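Local coordinates for protein glycoside hydrolase (Streptococcus pneumoniae serotype 4, PDB 6ORH) that probably hydrolyses alpha-L-fucosides, trimming terminal fucose from host carbohydrate antigens as a member of glycoside hydrolase family 29, at residues A[9-14]-A[249-254]; A[16-21]-A[289-294]; A[222-227]-A[387-392]; A[380-385]-A[413-418]. The protein carries 2 engineered substitutions. All coordinates share one frame; numbering follows the deposited sequence. Where two conformers were deposited one is given.

Contact 1 (A[9-14]-A[249-254]); sequences PLPSQT and TIFSIG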
# COMPACT_ATOMS: atom_id res chain seq x y z
N PRO A 9 17.48 -5.09 17.86
CA PRO A 9 16.85 -4.98 19.17
C PRO A 9 15.76 -6.03 19.38
O PRO A 9 14.94 -6.25 18.50
CB PRO A 9 16.27 -3.55 19.15
CG PRO A 9 16.04 -3.25 17.68
CD PRO A 9 17.09 -4.04 16.92
N LEU A 10 15.75 -6.65 20.56
CA LEU A 10 14.85 -7.78 20.78
C LEU A 10 13.60 -7.32 21.51
O LEU A 10 13.67 -6.48 22.42
CB LEU A 10 15.57 -8.89 21.56
CG LEU A 10 16.83 -9.42 20.89
CD1 LEU A 10 17.40 -10.56 21.74
CD2 LEU A 10 16.57 -9.86 19.44
N PRO A 11 12.43 -7.92 21.22
CA PRO A 11 11.20 -7.55 21.93
C PRO A 11 11.22 -8.08 23.36
O PRO A 11 11.80 -9.12 23.64
CB PRO A 11 10.10 -8.26 21.12
CG PRO A 11 10.82 -9.47 20.50
CD PRO A 11 12.24 -9.00 20.23
N SER A 12 10.53 -7.36 24.25
CA SER A 12 10.25 -7.84 25.59
C SER A 12 9.16 -8.91 25.52
O SER A 12 8.48 -9.05 24.51
CB SER A 12 9.78 -6.71 26.45
OG SER A 12 8.46 -6.31 26.09
N GLN A 13 8.95 -9.63 26.63
CA GLN A 13 7.89 -10.63 26.68
C GLN A 13 6.51 -9.98 26.57
O GLN A 13 5.62 -10.55 25.93
CB GLN A 13 8.00 -11.49 27.93
CG GLN A 13 9.29 -12.29 28.00
CD GLN A 13 9.54 -12.76 29.41
OE1 GLN A 13 10.54 -12.41 30.03
NE2 GLN A 13 8.62 -13.56 29.93
N THR A 14 6.33 -8.79 27.18
CA THR A 14 5.05 -8.11 27.10
C THR A 14 4.79 -7.66 25.66
O THR A 14 3.64 -7.67 25.21
CB THR A 14 4.87 -6.94 28.07
OG1 THR A 14 5.94 -5.98 27.97
CG2 THR A 14 4.69 -7.38 29.51
N THR A 249 17.14 1.16 17.28
CA THR A 249 17.93 0.77 18.45
C THR A 249 17.08 0.12 19.55
O THR A 249 17.65 -0.52 20.43
CB THR A 249 18.76 1.94 18.99
OG1 THR A 249 17.86 3.02 19.22
CG2 THR A 249 19.81 2.37 18.00
N ILE A 250 15.74 0.34 19.54
CA ILE A 250 14.83 -0.27 20.50
C ILE A 250 13.73 -0.97 19.73
O ILE A 250 13.36 -0.54 18.64
CB ILE A 250 14.21 0.75 21.50
CG1 ILE A 250 13.28 1.72 20.77
CG2 ILE A 250 15.32 1.50 22.25
CD1 ILE A 250 12.35 2.57 21.68
N PHE A 251 13.24 -2.09 20.30
CA PHE A 251 12.05 -2.74 19.74
C PHE A 251 10.83 -1.89 20.09
O PHE A 251 10.66 -1.47 21.25
CB PHE A 251 11.92 -4.17 20.26
CG PHE A 251 10.95 -5.01 19.45
CD1 PHE A 251 9.58 -4.84 19.59
CD2 PHE A 251 11.41 -5.88 18.47
CE1 PHE A 251 8.68 -5.59 18.81
CE2 PHE A 251 10.51 -6.62 17.70
CZ PHE A 251 9.15 -6.49 17.87
N SER A 252 9.98 -1.64 19.08
CA SER A 252 8.89 -0.68 19.24
C SER A 252 7.72 -1.19 18.41
O SER A 252 7.90 -1.40 17.21
CB SER A 252 9.38 0.68 18.72
OG SER A 252 8.26 1.60 18.63
N ILE A 253 6.55 -1.40 19.05
CA ILE A 253 5.35 -1.76 18.28
C ILE A 253 4.68 -0.50 17.75
O ILE A 253 4.29 0.35 18.57
CB ILE A 253 4.40 -2.53 19.19
CG1 ILE A 253 5.01 -3.86 19.64
CG2 ILE A 253 3.03 -2.73 18.53
CD1 ILE A 253 4.21 -4.56 20.71
N GLY A 254 4.48 -0.42 16.42
CA GLY A 254 3.68 0.67 15.84
C GLY A 254 2.19 0.30 15.90
O GLY A 254 1.65 -0.33 14.98
O HOH W 1 14.14 -3.03 22.76

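Contact 2 (A[16-21]-A[289-294]); sequences LAYLGD and GTPLLL. With EDO (1,2-ethanediol), chain L.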
# COMPACT_ATOMS: atom_id res chain seq x y z
N LEU A 16 5.94 -9.23 22.92
CA LEU A 16 5.62 -10.43 22.18
C LEU A 16 4.19 -10.86 22.50
O LEU A 16 3.50 -11.35 21.61
CB LEU A 16 6.61 -11.54 22.54
CG LEU A 16 7.95 -11.45 21.82
CD1 LEU A 16 8.93 -12.47 22.39
CD2 LEU A 16 7.77 -11.63 20.33
N ALA A 17 3.78 -10.66 23.75
CA ALA A 17 2.46 -11.12 24.14
C ALA A 17 1.39 -10.31 23.39
O ALA A 17 0.38 -10.84 22.90
CB ALA A 17 2.33 -11.06 25.65
N TYR A 18 1.61 -9.00 23.30
CA TYR A 18 0.65 -8.17 22.59
C TYR A 18 0.61 -8.54 21.10
O TYR A 18 -0.49 -8.60 20.52
CB TYR A 18 1.04 -6.69 22.76
CG TYR A 18 0.06 -5.65 22.25
CD1 TYR A 18 -1.27 -5.95 21.96
CD2 TYR A 18 0.48 -4.33 22.10
CE1 TYR A 18 -2.15 -4.97 21.52
CE2 TYR A 18 -0.39 -3.34 21.69
CZ TYR A 18 -1.71 -3.65 21.42
OH TYR A 18 -2.56 -2.65 21.05
N LEU A 19 1.79 -8.77 20.48
CA LEU A 19 1.82 -9.14 19.07
C LEU A 19 1.01 -10.42 18.85
O LEU A 19 0.30 -10.54 17.86
CB LEU A 19 3.28 -9.29 18.62
CG LEU A 19 3.98 -7.93 18.50
CD1 LEU A 19 5.49 -8.13 18.38
CD2 LEU A 19 3.46 -7.21 17.27
N GLY A 20 1.16 -11.35 19.80
CA GLY A 20 0.44 -12.62 19.75
C GLY A 20 -1.08 -12.44 19.87
O GLY A 20 -1.88 -13.16 19.23
N ASP A 21 -1.50 -11.49 20.69
CA ASP A 21 -2.92 -11.24 20.96
C ASP A 21 -3.63 -10.56 19.79
O ASP A 21 -4.82 -10.80 19.60
CB ASP A 21 -3.09 -10.42 22.24
CG ASP A 21 -2.92 -11.26 23.52
OD1 ASP A 21 -2.88 -12.51 23.41
OD2 ASP A 21 -2.79 -10.65 24.57
N GLY A 289 1.82 -7.31 10.71
CA GLY A 289 2.66 -7.64 11.85
C GLY A 289 2.49 -6.67 13.03
O GLY A 289 3.34 -6.64 13.91
N THR A 290 1.36 -5.97 13.09
CA THR A 290 1.18 -5.09 14.25
C THR A 290 -0.26 -5.19 14.76
O THR A 290 -1.17 -5.47 13.99
CB THR A 290 1.59 -3.66 13.88
OG1 THR A 290 1.96 -2.97 15.09
CG2 THR A 290 0.51 -2.88 13.17
N PRO A 291 -0.52 -4.88 16.06
CA PRO A 291 -1.88 -4.97 16.58
C PRO A 291 -2.80 -3.89 16.05
O PRO A 291 -2.40 -2.76 15.75
CB PRO A 291 -1.72 -4.82 18.10
CG PRO A 291 -0.26 -5.16 18.36
CD PRO A 291 0.46 -4.64 17.13
N LEU A 292 -4.09 -4.29 15.96
CA LEU A 292 -5.18 -3.38 15.65
C LEU A 292 -5.85 -2.99 16.95
O LEU A 292 -6.18 -3.91 17.71
CB LEU A 292 -6.15 -4.12 14.71
CG LEU A 292 -7.46 -3.37 14.45
CD1 LEU A 292 -7.16 -2.05 13.75
CD2 LEU A 292 -8.41 -4.22 13.61
N LEU A 293 -5.91 -1.66 17.20
CA LEU A 293 -6.62 -1.11 18.35
C LEU A 293 -7.85 -0.37 17.83
O LEU A 293 -7.75 0.75 17.32
CB LEU A 293 -5.65 -0.20 19.13
CG LEU A 293 -6.28 0.64 20.26
CD1 LEU A 293 -6.94 -0.24 21.32
CD2 LEU A 293 -5.23 1.54 20.89
N LEU A 294 -9.00 -1.06 17.93
CA LEU A 294 -10.23 -0.59 17.30
C LEU A 294 -11.11 0.05 18.35
O LEU A 294 -11.44 -0.58 19.34
CB LEU A 294 -10.96 -1.77 16.64
CG LEU A 294 -12.25 -1.42 15.92
CD1 LEU A 294 -11.98 -0.54 14.68
CD2 LEU A 294 -12.98 -2.71 15.52
C1 EDO L . 0.62 -8.51 15.50
O1 EDO L . -0.31 -8.29 16.51
C2 EDO L . -0.18 -9.20 14.49
O2 EDO L . 0.49 -9.43 13.36

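Contact 3 (A[222-227]-A[387-392]); sequences PLWQKV and LGQRIA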
# COMPACT_ATOMS: atom_id res chain seq x y z
N PRO A 222 7.76 -1.27 4.08
CA PRO A 222 8.08 -2.14 5.21
C PRO A 222 7.48 -1.65 6.52
O PRO A 222 7.18 -0.46 6.66
CB PRO A 222 9.61 -2.01 5.34
CG PRO A 222 9.93 -0.65 4.73
CD PRO A 222 8.94 -0.52 3.61
N LEU A 223 7.30 -2.59 7.47
CA LEU A 223 7.09 -2.22 8.87
C LEU A 223 8.18 -2.87 9.71
O LEU A 223 8.11 -4.06 10.02
CB LEU A 223 5.69 -2.59 9.40
CG LEU A 223 5.52 -2.30 10.91
CD1 LEU A 223 5.64 -0.80 11.22
CD2 LEU A 223 4.21 -2.88 11.48
N TRP A 224 9.20 -2.06 10.06
CA TRP A 224 10.18 -2.45 11.07
C TRP A 224 9.63 -2.09 12.44
O TRP A 224 9.25 -0.92 12.68
CB TRP A 224 11.51 -1.72 10.80
CG TRP A 224 12.09 -2.07 9.46
CD1 TRP A 224 12.04 -1.38 8.28
CD2 TRP A 224 12.83 -3.27 9.21
NE1 TRP A 224 12.71 -2.08 7.28
CE2 TRP A 224 13.21 -3.23 7.84
CE3 TRP A 224 13.18 -4.38 10.01
CZ2 TRP A 224 13.91 -4.28 7.25
CZ3 TRP A 224 13.93 -5.39 9.43
CH2 TRP A 224 14.29 -5.32 8.08
N GLN A 225 9.51 -3.09 13.33
CA GLN A 225 9.01 -2.84 14.68
C GLN A 225 10.18 -2.42 15.57
O GLN A 225 10.52 -3.10 16.54
CB GLN A 225 8.30 -4.09 15.21
CG GLN A 225 7.03 -4.42 14.44
CD GLN A 225 5.86 -3.51 14.78
OE1 GLN A 225 5.95 -2.28 14.80
NE2 GLN A 225 4.71 -4.12 15.05
N LYS A 226 10.80 -1.30 15.20
CA LYS A 226 11.98 -0.79 15.90
C LYS A 226 12.19 0.65 15.43
O LYS A 226 11.88 0.97 14.27
CB LYS A 226 13.24 -1.66 15.64
CG LYS A 226 13.61 -1.93 14.18
CD LYS A 226 14.93 -2.73 14.09
CE LYS A 226 15.32 -3.07 12.66
NZ LYS A 226 16.64 -3.78 12.61
N VAL A 227 12.75 1.48 16.32
CA VAL A 227 13.03 2.89 16.03
C VAL A 227 14.22 3.31 16.89
O VAL A 227 14.61 2.60 17.79
CB VAL A 227 11.83 3.79 16.40
CG1 VAL A 227 10.64 3.61 15.44
CG2 VAL A 227 11.41 3.67 17.86
N LEU A 387 14.57 -13.77 18.15
CA LEU A 387 15.92 -13.66 17.61
C LEU A 387 16.08 -12.39 16.76
O LEU A 387 17.10 -12.19 16.09
CB LEU A 387 16.25 -14.94 16.83
CG LEU A 387 16.68 -16.12 17.71
CD1 LEU A 387 16.36 -17.45 17.04
CD2 LEU A 387 18.16 -16.03 18.07
N GLY A 388 15.07 -11.51 16.81
CA GLY A 388 15.13 -10.23 16.12
C GLY A 388 14.53 -10.25 14.71
O GLY A 388 14.51 -11.27 14.01
N GLN A 389 14.02 -9.09 14.27
CA GLN A 389 13.41 -8.98 12.95
C GLN A 389 14.51 -8.82 11.89
O GLN A 389 15.46 -8.04 12.07
CB GLN A 389 12.53 -7.72 12.95
CG GLN A 389 11.67 -7.57 11.69
CD GLN A 389 10.71 -6.40 11.73
OE1 GLN A 389 10.67 -5.66 12.72
NE2 GLN A 389 9.93 -6.24 10.66
N ARG A 390 14.37 -9.53 10.75
CA ARG A 390 15.48 -9.62 9.81
C ARG A 390 15.09 -9.38 8.36
O ARG A 390 15.80 -8.68 7.64
CB ARG A 390 16.14 -11.02 9.91
CG ARG A 390 16.65 -11.35 11.31
CD ARG A 390 16.97 -12.85 11.48
NE ARG A 390 17.48 -13.02 12.82
CZ ARG A 390 18.62 -13.63 13.17
NH1 ARG A 390 19.37 -14.24 12.26
NH2 ARG A 390 18.97 -13.65 14.44
N ILE A 391 13.96 -9.97 7.91
CA ILE A 391 13.66 -10.01 6.48
C ILE A 391 13.29 -8.62 5.98
O ILE A 391 12.47 -7.96 6.62
CB ILE A 391 12.56 -11.04 6.17
CG1 ILE A 391 13.13 -12.44 6.41
CG2 ILE A 391 12.07 -10.88 4.74
CD1 ILE A 391 12.05 -13.53 6.49
N ALA A 392 13.86 -8.22 4.85
CA ALA A 392 13.60 -6.91 4.27
C ALA A 392 12.95 -6.98 2.90
O ALA A 392 12.46 -5.95 2.39
CB ALA A 392 14.91 -6.13 4.22
O HOH W 2 12.09 -5.10 15.08
O HOH W 3 16.10 -6.18 13.93

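Contact 4 (A[380-385]-A[413-418]); sequences ELREDL and VGYKRL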
# COMPACT_ATOMS: atom_id res chain seq x y z
N GLU A 380 0.44 -16.70 4.74
CA GLU A 380 0.93 -16.16 6.01
C GLU A 380 2.36 -16.64 6.25
O GLU A 380 2.68 -17.83 6.09
CB GLU A 380 0.01 -16.60 7.17
CG GLU A 380 0.58 -16.21 8.55
CD GLU A 380 -0.26 -16.73 9.71
OE1 GLU A 380 -1.48 -16.87 9.53
OE2 GLU A 380 0.31 -16.98 10.80
N LEU A 381 3.26 -15.71 6.63
CA LEU A 381 4.63 -16.03 6.99
C LEU A 381 4.86 -15.45 8.39
O LEU A 381 4.30 -14.38 8.70
CB LEU A 381 5.59 -15.32 6.01
CG LEU A 381 5.40 -15.61 4.51
CD1 LEU A 381 6.40 -14.78 3.70
CD2 LEU A 381 5.57 -17.09 4.21
N ARG A 382 5.70 -16.08 9.21
CA ARG A 382 6.06 -15.51 10.51
C ARG A 382 7.56 -15.66 10.76
O ARG A 382 8.16 -16.73 10.54
CB ARG A 382 5.36 -16.23 11.67
CG ARG A 382 3.84 -16.13 11.63
CD ARG A 382 3.28 -16.50 13.00
NE ARG A 382 1.83 -16.55 12.98
CZ ARG A 382 1.09 -16.62 14.10
NH1 ARG A 382 1.70 -16.62 15.27
NH2 ARG A 382 -0.22 -16.68 14.03
N GLU A 383 8.17 -14.59 11.27
CA GLU A 383 9.55 -14.64 11.73
C GLU A 383 9.62 -15.13 13.16
O GLU A 383 8.59 -15.33 13.80
CB GLU A 383 10.25 -13.28 11.63
CG GLU A 383 10.68 -12.97 10.22
CD GLU A 383 11.43 -11.66 10.10
OE1 GLU A 383 10.75 -10.60 10.10
OE2 GLU A 383 12.66 -11.72 9.89
N ASP A 384 10.83 -15.35 13.66
CA ASP A 384 10.98 -15.64 15.08
C ASP A 384 11.57 -14.43 15.78
O ASP A 384 12.79 -14.28 15.83
CB ASP A 384 11.84 -16.89 15.32
CG ASP A 384 12.02 -17.24 16.80
OD1 ASP A 384 11.48 -16.52 17.69
OD2 ASP A 384 12.73 -18.23 17.06
N LEU A 385 10.71 -13.56 16.30
CA LEU A 385 11.21 -12.26 16.72
C LEU A 385 11.98 -12.36 18.03
O LEU A 385 12.62 -11.39 18.42
CB LEU A 385 10.07 -11.24 16.81
CG LEU A 385 9.39 -10.84 15.51
CD1 LEU A 385 8.46 -9.66 15.76
CD2 LEU A 385 10.38 -10.53 14.38
N VAL A 413 8.40 -9.14 7.04
CA VAL A 413 7.52 -10.19 7.52
C VAL A 413 7.11 -9.80 8.95
O VAL A 413 5.93 -9.53 9.19
CB VAL A 413 8.23 -11.56 7.43
CG1 VAL A 413 7.41 -12.65 8.13
CG2 VAL A 413 8.42 -11.98 5.96
N GLY A 414 8.06 -9.80 9.89
CA GLY A 414 7.75 -9.44 11.26
C GLY A 414 7.11 -10.60 12.03
O GLY A 414 7.31 -11.78 11.69
N TYR A 415 6.29 -10.27 13.04
CA TYR A 415 5.66 -11.29 13.85
C TYR A 415 4.75 -12.18 12.98
O TYR A 415 4.65 -13.40 13.17
CB TYR A 415 4.80 -10.64 14.93
CG TYR A 415 4.31 -11.64 15.94
CD1 TYR A 415 5.13 -12.00 17.01
CD2 TYR A 415 3.06 -12.22 15.80
CE1 TYR A 415 4.71 -12.96 17.92
CE2 TYR A 415 2.63 -13.18 16.70
CZ TYR A 415 3.47 -13.55 17.74
OH TYR A 415 3.07 -14.44 18.70
N LYS A 416 4.04 -11.52 12.07
CA LYS A 416 3.09 -12.21 11.22
C LYS A 416 2.78 -11.31 10.03
O LYS A 416 2.45 -10.14 10.20
CB LYS A 416 1.79 -12.43 12.01
CG LYS A 416 0.59 -12.90 11.19
CD LYS A 416 -0.54 -13.29 12.15
CE LYS A 416 -1.87 -13.55 11.45
NZ LYS A 416 -2.89 -13.99 12.44
N ARG A 417 2.87 -11.88 8.82
CA ARG A 417 2.57 -11.15 7.60
C ARG A 417 1.54 -11.97 6.83
O ARG A 417 1.76 -13.15 6.57
CB ARG A 417 3.84 -11.01 6.74
CG ARG A 417 3.67 -10.30 5.41
CD ARG A 417 3.35 -8.82 5.62
NE ARG A 417 2.89 -8.13 4.42
CZ ARG A 417 3.63 -7.34 3.65
NH1 ARG A 417 4.95 -7.22 3.84
NH2 ARG A 417 3.04 -6.71 2.65
N LEU A 418 0.41 -11.33 6.53
CA LEU A 418 -0.56 -11.90 5.60
C LEU A 418 -0.33 -11.20 4.28
O LEU A 418 -0.08 -9.98 4.23
CB LEU A 418 -1.99 -11.67 6.13
CG LEU A 418 -2.27 -12.31 7.48
CD1 LEU A 418 -3.64 -11.87 8.01
CD2 LEU A 418 -2.19 -13.83 7.39
O HOH W 4 -2.50 -16.78 12.00
O HOH W 5 0.88 -16.09 18.13
O HOH W 6 10.74 -8.36 8.65
O HOH W 7 6.24 -14.67 15.03

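Contact 1 (A[9-14]-A[249-254])
P11 lays its ring flat against the phenyl group of F251 with unusual precision: CB of P11 stands 3.5 Å from the centroid of the F251 ring and only 1° off the ring normal, a CH-pi contact over the middle of one face. CG and CD of the proline spread from there toward the CE2 and CD2 side. The ring reaches this place because CG of F251 is anti to its own backbone N (chi1 -164°), which carries it out from the strand to the chain before helix 13-21. At the ring's edge and in its plane sits a carbonyl oxygen, P9 O, 3.5 Å from CD2 of F251.

P9 packs its own ring on the backbone at the start of the strand, with CB of P9 3.6 Å from O of T249. A water accepts a 2.8 Å bond from N of F251 and gives a weak one to O of L10. Further along, Q15 holds O of F251 through its side-chain amide. At the start of strand 250-259, T249 and I250 are together paired with V227 in a classic beta bulge; the N-terminal segment packs on the beginning of this strand of the TIM-barrel-type catalytic domain through proline-aromatic contacts.

Contact 2 (A[16-21]-A[289-294])
The last turns of helix 13-21 pass the loop that leads into strand 292-295 with L19 and P291 as the nearest pair of residues, their CA atoms 6.1 Å apart. P291 supplies most of what meets the helix. Its CG stands 3.5 Å from the centroid of the Y18 ring and 6° off the normal, a CH-pi contact over the centre of one face, while CB slides toward the phenol end and comes to 3.5 Å from CE1 of Y18. With CG anti to the backbone N (chi1 -172°), Y18 sends its ring off the helix and across the proline. Its hydroxyl runs on past P291 to a hydrogen bond with E255, and K70 makes a cation-pi contact with the ring, which is thus fixed at its polar end as well as packed on its face.

L19 comes in beside Y18 with one methyl. CD2 lies 3.4 Å from O of G289 and 4.0 Å from CD of P291, so an apolar branch rests against both a carbonyl and the edge of the proline. An ethanediol molecule, probably from the crystallisation liquor, sits between the two segments; its O1 donates a 2.7 Å hydrogen bond to O of L19, and the molecule is also hydrogen-bonded to O of V286.

T290 turns away from the helix and bonds through OG1 with O of G254. Helix 13-21 packs against the loop leading into strand 292-295, a strand that lies between 23-27 and 250-259 in the barrel sheet, with Y18 also touching A24 and E167, and L19 leaning on Y415 of the C-terminal domain.

Contact 3 (A[222-227]-A[387-392])
Q389 extends fully toward the other segment, CG anti to the backbone N (chi1 -172°) and the chain straight beyond it, which delivers its amide to the backbone around W224. W224 in turn keeps CG anti to its carbonyl carbon, and this swings the indole across the glutamine side chain. The amide uses both ends. NE2 of Q389 gives its hydrogen to O of L223 at 2.9 Å, nearly straight at 163° and close to the amide plane, while OE1 accepts from N of Q225 at 2.9 Å on a lone pair in the carbonyl plane. Two backbone bonds on one side chain fix the rotation of the amide and leave little doubt about which end is nitrogen. OE1 takes a second bond, from a water that also gives a weak one to O of Q225.

The indole crosses the glutamine obliquely, its plane 40° from that of the amide, with CE3 of W224 3.6 Å from CD of Q389. Its far rim reaches the start of strand 391-400: O of R390 lies in the ring plane at the edge, and CB of A392 is 3.7 Å from CZ2 of W224. A second water joins NZ of K226 to O of Q389; the lysine amine also binds O of P246 and the side chain of Q437.

Q225 sits at the centre of an inverse gamma turn, its own amide turned off to G254 and T290. The arrangement is a domain interface, in which a glutamine from the F5/8 type C, galactose-binding-like module reads the backbone of a loop of the TIM-barrel-type domain.

Contact 4 (A[380-385]-A[413-418])
R382 and K416 lie side by side and point the same way, their chains extended and the aliphatic part of the lysine running beside the arginine, with CD of K416 3.9 Å from NH2 of R382. The arginine is drawn out straight from CG to NE, CG anti to the carbonyl carbon (chi1 -62°), and its NE makes a 2.7 Å salt bridge with OE2 of E380, in the guanidinium plane. One water links OE1 of E380, NH2 of R382 and NZ of K416, which probably eases the closeness of the two cations; NZ also pairs with E22. On the other side of the guanidinium, NH1 comes to 3.8 Å from CE2 of Y415, the two planes 41° apart, and a water bridges NH1 and the tyrosine OH.

All this hangs on antiparallel strands of the C-terminal beta-sandwich: L381 and R417 are a hydrogen-bonded pair, E380 and L418 a non-hydrogen-bonded one.

Next along the chain, E383 holds CG beside its backbone N (chi1 -79°) and runs on extended, which brings OE1 to N of G414 at 2.8 Å, accepting on its anti lone pair, while N of E383 donates to O of G414. V413 sets CG1 against CB of L381 at 3.9 Å, and CD1 of L385 packs on CB of Y415, near the plane of its ring.

In the fold
From the N terminus, residues 9-14 meet the beginning of strand 250-259 in contact 1, closing a long loop of the catalytic domain; helix 13-21 then runs on to contact 2 at strand 292-295, the neighbour of that strand in the barrel sheet. These two contacts cross along the chain. Contact 3 crosses both, starting between their segments at 222-227 and ending in the C-terminal sandwich, and it joins the catalytic domain to the sandwich. Contact 4 is a short closure within the sandwich, in series after contacts 1 and 2, and it crosses contact 3. E383 OE2 bonds to N of R390 and I391, while Y415 and L385 pack on helix 13-21.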